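Local coordinates for HTH-type transcriptional regulator mcbR (Escherichia coli UMEA 3718-1, PDB 4P9F), which represses expression of McbA by binding its promoter region, which prevents colanic acid overproduction and mucoidy, and is important for biofilm formation, at residues S59-P62 with F66-P69; L23-R28 with G159-Y164. All coordinates share one frame; numbering follows the deposited sequence.

Contact 1. Residues S59-P62 with F66-P69; sequences SVAP and FTVP
Ser59 O accepts a 2.8 Å hydrogen bond from Thr67 N, and Phe66 CA comes to 3.1 Å from the same oxygen as a much weaker CA-H...O contact. Ser59 N returns a bond to Thr67 O, 2.9 Å long and close to straight at 165°. These two N-H...O bonds make Ser59 and Thr67 an antiparallel hydrogen-bonded pair, and Val60 with Phe66 follows as a non-hydrogen-bonded pair whose side chains diverge. Ser59 and Thr67 share one face of the sheet, where Ser59 CB lies 3.6 Å from Thr67 OG1. With its OG1 between the backbone N and the carbonyl carbon (chi1 56°), Thr67 brings CG2 beside its own N and within 3.8 Å of Ala61 CB. A water joins the strands farther along, 2.6 Å from Thr67 OG1 and donating to Val60 O at 2.8 Å. The Phe66 ring has Ser59 O at its edge, near the ring plane, and packs on Leu49, Leu50 and Val53 of helix 42-54. Strand 65-67 is the central strand: its other edge pairs with strand 28-30, with a backbone bond between Phe66 and Leu29. Strands 59-61 and 65-67 thus form the beta hairpin, or wing, of the winged helix-turn-helix domain characteristic of GntR regulators.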
ATOM      1  N   SER A  59       1.020  15.376  -6.992  1.00 22.29           N
ATOM      2  CA  SER A  59       0.690  16.515  -6.146  1.00 27.42           C
ATOM      3  C   SER A  59      -0.156  17.543  -6.916  1.00 32.28           C
ATOM      4  O   SER A  59      -0.015  17.687  -8.123  1.00 27.77           O
ATOM      5  CB  SER A  59       1.970  17.203  -5.640  1.00 37.33           C
ATOM      6  OG  SER A  59       2.738  16.329  -4.839  1.00 43.59           O
ATOM      7  N   VAL A  60      -1.003  18.271  -6.198  1.00 26.85           N
ATOM      8  CA  VAL A  60      -1.758  19.378  -6.752  1.00 31.59           C
ATOM      9  C   VAL A  60      -0.815  20.543  -7.067  1.00 33.82           C
ATOM     10  O   VAL A  60       0.107  20.822  -6.309  1.00 30.87           O
ATOM     11  CB  VAL A  60      -2.839  19.842  -5.764  1.00 38.10           C
ATOM     12  CG1 VAL A  60      -3.467  21.137  -6.230  1.00 43.35           C
ATOM     13  CG2 VAL A  60      -3.880  18.736  -5.583  1.00 37.58           C
ATOM     14  N   ALA A  61      -1.015  21.178  -8.217  1.00 35.61           N
ATOM     15  CA  ALA A  61      -0.279  22.387  -8.612  1.00 30.76           C
ATOM     16  C   ALA A  61      -1.262  23.511  -8.990  1.00 27.69           C
ATOM     17  O   ALA A  61      -2.426  23.238  -9.263  1.00 31.61           O
ATOM     18  CB  ALA A  61       0.676  22.066  -9.785  1.00 24.62           C
ATOM     19  N   PRO A  62      -0.808  24.776  -8.976  1.00 35.26           N
ATOM     20  CA  PRO A  62      -1.668  25.914  -9.337  1.00 33.65           C
ATOM     21  C   PRO A  62      -2.316  25.814 -10.730  1.00 36.14           C
ATOM     22  O   PRO A  62      -1.718  25.240 -11.657  1.00 30.45           O
ATOM     23  CB  PRO A  62      -0.708  27.102  -9.291  1.00 38.31           C
ATOM     24  CG  PRO A  62       0.351  26.689  -8.336  1.00 41.85           C
ATOM     25  CD  PRO A  62       0.523  25.222  -8.523  1.00 38.11           C
ATOM     26  N   PHE A  66      -0.913  19.495 -12.070  1.00 30.46           N
ATOM     27  CA  PHE A  66      -0.364  18.581 -11.088  1.00 30.78           C
ATOM     28  C   PHE A  66       1.144  18.493 -11.226  1.00 33.65           C
ATOM     29  O   PHE A  66       1.689  18.868 -12.266  1.00 31.98           O
ATOM     30  CB  PHE A  66      -1.009  17.206 -11.262  1.00 28.96           C
ATOM     31  CG  PHE A  66      -2.489  17.243 -11.146  1.00 26.85           C
ATOM     32  CD1 PHE A  66      -3.287  17.529 -12.247  1.00 21.16           C
ATOM     33  CD2 PHE A  66      -3.092  17.065  -9.923  1.00 28.69           C
ATOM     34  CE1 PHE A  66      -4.658  17.592 -12.134  1.00 24.10           C
ATOM     35  CE2 PHE A  66      -4.478  17.128  -9.803  1.00 30.93           C
ATOM     36  CZ  PHE A  66      -5.254  17.383 -10.912  1.00 23.71           C
ATOM     37  N   THR A  67       1.841  18.058 -10.184  1.00 24.49           N
ATOM     38  CA  THR A  67       3.265  17.829 -10.381  1.00 29.03           C
ATOM     39  C   THR A  67       3.620  16.418  -9.972  1.00 23.32           C
ATOM     40  O   THR A  67       3.028  15.843  -9.048  1.00 25.18           O
ATOM     41  CB  THR A  67       4.181  18.821  -9.606  1.00 35.25           C
ATOM     42  OG1 THR A  67       3.864  18.770  -8.219  1.00 43.72           O
ATOM     43  CG2 THR A  67       4.033  20.263 -10.126  1.00 39.69           C
ATOM     44  N   VAL A  68       4.570  15.865 -10.718  1.00 29.69           N
ATOM     45  CA  VAL A  68       5.184  14.581 -10.417  1.00 24.12           C
ATOM     46  C   VAL A  68       6.035  14.773  -9.159  1.00 27.69           C
ATOM     47  O   VAL A  68       6.810  15.725  -9.077  1.00 25.80           O
ATOM     48  CB  VAL A  68       6.022  14.091 -11.607  1.00 27.66           C
ATOM     49  CG1 VAL A  68       6.725  12.771 -11.270  1.00 26.24           C
ATOM     50  CG2 VAL A  68       5.122  13.972 -12.870  1.00 21.82           C
ATOM     51  N   PRO A  69       5.859  13.905  -8.154  1.00 27.85           N
ATOM     52  CA  PRO A  69       6.593  14.097  -6.897  1.00 29.24           C
ATOM     53  C   PRO A  69       8.100  14.011  -7.064  1.00 32.94           C
ATOM     54  O   PRO A  69       8.572  13.347  -7.980  1.00 25.60           O
ATOM     55  CB  PRO A  69       6.083  12.957  -6.007  1.00 34.23           C
ATOM     56  CG  PRO A  69       4.765  12.605  -6.573  1.00 28.11           C
ATOM     57  CD  PRO A  69       4.912  12.784  -8.062  1.00 23.30           C
TER
HETATM   58  O   HOH W   1       2.798  20.795  -7.028  1.00 39.96           O

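Contact 2. Residues L23-R28 with G159-Y164; sequences LKPGAR and GLHYLY
Lys24 and His161 face each other with their CA atoms 5.8 Å apart, where a type II beta turn, Lys24 to Ala27, comes up against the segment 159-164, which leads into a short helix. Ala27 N closes the turn on Lys24 O at 3.0 Å, and Gly26 adopts a backbone conformation that suits glycine, since a side chain on it would collide with Pro25 O. Across the contact the imidazole does most of the touching. With CG anti to the backbone N (chi1 -173°), His161 reaches out to the loop and lays one ring face against Lys24: Lys24 CB sits 3.8 Å from the centroid of the His161 ring and 16° off the normal, a CH-pi contact. Lys24 CB is displaced toward the NE2-CD2 side of the ring, 3.6 Å from His161 NE2, and the extended lysine chain runs on past it, Lys24 CG lying 3.7 Å from His161 CD2. Lys24 NZ ends 5.4 Å from His161 NE2, beyond contact. Pro25 CD meets His161 CB at 4.0 Å, beside the root of the ring. His161 ND1 is hydrogen-bonded to Gly21 O, which helps fix the ring's rotation. An alanine in place of His161 would take away the face under Lys24 and would probably leave Gly21 O without this partner and open a gap between the segments. This surface packing joins the loop between helix 6-19 and strand 28-30 of the N-terminal GntR-type DNA-binding domain to the helical FCD domain, where Leu160 and Leu163 pack on helices 122-138 and 191-210.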
ATOM      1  N   LEU A  23       8.108   9.872 -16.436  1.00 31.54           N
ATOM      2  CA  LEU A  23       7.807  11.238 -16.014  1.00 26.24           C
ATOM      3  C   LEU A  23       8.878  11.724 -15.049  1.00 31.69           C
ATOM      4  O   LEU A  23       9.217  11.044 -14.076  1.00 33.89           O
ATOM      5  CB  LEU A  23       6.427  11.313 -15.354  1.00 27.21           C
ATOM      6  CG  LEU A  23       5.288  10.817 -16.256  1.00 30.94           C
ATOM      7  CD1 LEU A  23       3.957  10.932 -15.555  1.00 27.66           C
ATOM      8  CD2 LEU A  23       5.275  11.568 -17.563  1.00 34.67           C
ATOM      9  N   LYS A  24       9.403  12.912 -15.320  1.00 26.20           N
ATOM     10  CA  LYS A  24      10.493  13.467 -14.530  1.00 30.83           C
ATOM     11  C   LYS A  24       9.983  14.014 -13.196  1.00 33.12           C
ATOM     12  O   LYS A  24       8.951  14.673 -13.161  1.00 25.12           O
ATOM     13  CB  LYS A  24      11.192  14.578 -15.325  1.00 31.07           C
ATOM     14  CG  LYS A  24      12.434  15.143 -14.659  1.00 42.80           C
ATOM     15  CD  LYS A  24      13.150  16.086 -15.609  1.00 46.62           C
ATOM     16  CE  LYS A  24      14.456  16.588 -15.019  1.00 50.07           C
ATOM     17  NZ  LYS A  24      15.175  17.457 -15.994  1.00 55.48           N
ATOM     18  N   PRO A  25      10.718  13.752 -12.101  1.00 30.30           N
ATOM     19  CA  PRO A  25      10.374  14.349 -10.808  1.00 32.03           C
ATOM     20  C   PRO A  25      10.193  15.859 -10.947  1.00 37.64           C
ATOM     21  O   PRO A  25      10.978  16.512 -11.637  1.00 29.56           O
ATOM     22  CB  PRO A  25      11.598  14.031  -9.937  1.00 34.33           C
ATOM     23  CG  PRO A  25      12.154  12.801 -10.523  1.00 32.14           C
ATOM     24  CD  PRO A  25      11.903  12.878 -12.006  1.00 24.82           C
ATOM     25  N   GLY A  26       9.134  16.395 -10.353  1.00 31.95           N
ATOM     26  CA  GLY A  26       8.915  17.834 -10.398  1.00 35.06           C
ATOM     27  C   GLY A  26       8.162  18.350 -11.620  1.00 36.45           C
ATOM     28  O   GLY A  26       7.757  19.513 -11.627  1.00 31.61           O
ATOM     29  N   ALA A  27       7.986  17.518 -12.653  1.00 30.45           N
ATOM     30  CA  ALA A  27       7.339  17.989 -13.879  1.00 34.43           C
ATOM     31  C   ALA A  27       5.917  18.473 -13.638  1.00 35.26           C
ATOM     32  O   ALA A  27       5.152  17.868 -12.875  1.00 28.50           O
ATOM     33  CB  ALA A  27       7.319  16.887 -14.946  1.00 26.72           C
ATOM     34  N   ARG A  28       5.555  19.528 -14.355  1.00 30.46           N
ATOM     35  CA  ARG A  28       4.236  20.125 -14.221  1.00 30.64           C
ATOM     36  C   ARG A  28       3.348  19.507 -15.297  1.00 26.89           C
ATOM     37  O   ARG A  28       3.644  19.576 -16.489  1.00 30.56           O
ATOM     38  CB  ARG A  28       4.326  21.658 -14.363  1.00 29.04           C
ATOM     39  CG  ARG A  28       2.978  22.382 -14.401  1.00 30.13           C
ATOM     40  CD  ARG A  28       3.141  23.927 -14.420  1.00 32.10           C
ATOM     41  NE  ARG A  28       1.875  24.559 -14.775  1.00 30.91           N
ATOM     42  CZ  ARG A  28       0.927  24.877 -13.901  1.00 34.29           C
ATOM     43  NH1 ARG A  28       1.130  24.652 -12.604  1.00 28.29           N
ATOM     44  NH2 ARG A  28      -0.218  25.436 -14.318  1.00 31.22           N
ATOM     45  N   GLY A 159      11.913   8.205  -9.635  1.00 26.06           N
ATOM     46  CA  GLY A 159      13.311   7.951  -9.346  1.00 23.41           C
ATOM     47  C   GLY A 159      13.987   7.169 -10.470  1.00 35.16           C
ATOM     48  O   GLY A 159      15.212   7.123 -10.535  1.00 29.96           O
ATOM     49  N   LEU A 160      13.191   6.587 -11.372  1.00 37.17           N
ATOM     50  CA  LEU A 160      13.714   5.779 -12.486  1.00 33.86           C
ATOM     51  C   LEU A 160      14.014   6.626 -13.730  1.00 31.64           C
ATOM     52  O   LEU A 160      14.642   6.161 -14.686  1.00 29.76           O
ATOM     53  CB  LEU A 160      12.727   4.657 -12.863  1.00 29.57           C
ATOM     54  CG  LEU A 160      12.838   3.333 -12.101  1.00 33.12           C
ATOM     55  CD1 LEU A 160      12.437   3.491 -10.648  1.00 27.23           C
ATOM     56  CD2 LEU A 160      12.023   2.253 -12.798  1.00 36.02           C
ATOM     57  N   HIS A 161      13.582   7.881 -13.706  1.00 27.26           N
ATOM     58  CA  HIS A 161      13.771   8.754 -14.861  1.00 29.30           C
ATOM     59  C   HIS A 161      15.256   8.924 -15.173  1.00 32.19           C
ATOM     60  O   HIS A 161      15.641   9.105 -16.327  1.00 32.12           O
ATOM     61  CB  HIS A 161      13.132  10.110 -14.608  1.00 28.10           C
ATOM     62  CG  HIS A 161      13.128  11.006 -15.806  1.00 37.41           C
ATOM     63  ND1 HIS A 161      12.263  10.829 -16.865  1.00 37.07           N
ATOM     64  CD2 HIS A 161      13.878  12.093 -16.109  1.00 42.48           C
ATOM     65  CE1 HIS A 161      12.474  11.775 -17.763  1.00 38.69           C
ATOM     66  NE2 HIS A 161      13.449  12.551 -17.329  1.00 40.64           N
ATOM     67  N   TYR A 162      16.075   8.828 -14.132  1.00 36.91           N
ATOM     68  CA  TYR A 162      17.528   8.905 -14.240  1.00 38.27           C
ATOM     69  C   TYR A 162      18.118   7.859 -15.193  1.00 37.98           C
ATOM     70  O   TYR A 162      19.103   8.118 -15.890  1.00 39.53           O
ATOM     71  CB  TYR A 162      18.124   8.737 -12.843  1.00 33.06           C
ATOM     72  CG  TYR A 162      19.609   8.450 -12.793  1.00 37.60           C
ATOM     73  CD1 TYR A 162      20.541   9.474 -12.969  1.00 35.07           C
ATOM     74  CD2 TYR A 162      20.080   7.167 -12.549  1.00 44.89           C
ATOM     75  CE1 TYR A 162      21.887   9.225 -12.900  1.00 36.37           C
ATOM     76  CE2 TYR A 162      21.437   6.908 -12.482  1.00 49.20           C
ATOM     77  CZ  TYR A 162      22.334   7.938 -12.662  1.00 42.03           C
ATOM     78  OH  TYR A 162      23.679   7.673 -12.600  1.00 51.11           O
ATOM     79  N   LEU A 163      17.491   6.688 -15.244  1.00 36.95           N
ATOM     80  CA  LEU A 163      17.967   5.583 -16.080  1.00 37.80           C
ATOM     81  C   LEU A 163      18.054   5.916 -17.572  1.00 42.73           C
ATOM     82  O   LEU A 163      18.991   5.489 -18.259  1.00 43.05           O
ATOM     83  CB  LEU A 163      17.064   4.359 -15.896  1.00 42.69           C
ATOM     84  CG  LEU A 163      17.003   3.803 -14.470  1.00 41.47           C
ATOM     85  CD1 LEU A 163      16.032   2.626 -14.362  1.00 36.71           C
ATOM     86  CD2 LEU A 163      18.399   3.405 -14.011  1.00 43.45           C
ATOM     87  N   TYR A 164      17.089   6.681 -18.069  1.00 39.04           N
ATOM     88  CA  TYR A 164      17.040   6.961 -19.489  1.00 42.68           C
ATOM     89  C   TYR A 164      18.181   7.865 -19.914  1.00 51.45           C
ATOM     90  O   TYR A 164      18.751   7.688 -20.987  1.00 54.20           O
ATOM     91  CB  TYR A 164      15.693   7.594 -19.860  1.00 40.09           C
ATOM     92  CG  TYR A 164      14.532   6.643 -19.683  1.00 41.26           C
ATOM     93  CD1 TYR A 164      14.219   5.720 -20.669  1.00 41.54           C
ATOM     94  CD2 TYR A 164      13.757   6.661 -18.526  1.00 41.62           C
ATOM     95  CE1 TYR A 164      13.180   4.848 -20.522  1.00 40.82           C
ATOM     96  CE2 TYR A 164      12.694   5.782 -18.363  1.00 36.81           C
ATOM     97  CZ  TYR A 164      12.415   4.874 -19.371  1.00 42.46           C
ATOM     98  OH  TYR A 164      11.367   3.991 -19.256  1.00 34.66           O
TER

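The centres of contacts 1 and 2 lie 14 Å apart, on the same side of the chain's centre, and they meet directly. Gly26 N probably bonds to Val68 O (2.7 Å), and Val68 N to Ala27 O (3.0 Å), so the loop 23-28 is tied to the chain just after the hairpin's second strand. Along the chain, 23-28 comes first, then both segments of contact 1 close together, and 159-164 some 90 residues later. Contact 1 is internal to the DNA-binding domain, joining two strands of its three-stranded sheet; contact 2 joins that domain to the FCD domain. Together they link the wing, through the neighbouring 23-28 loop, to the helical domain.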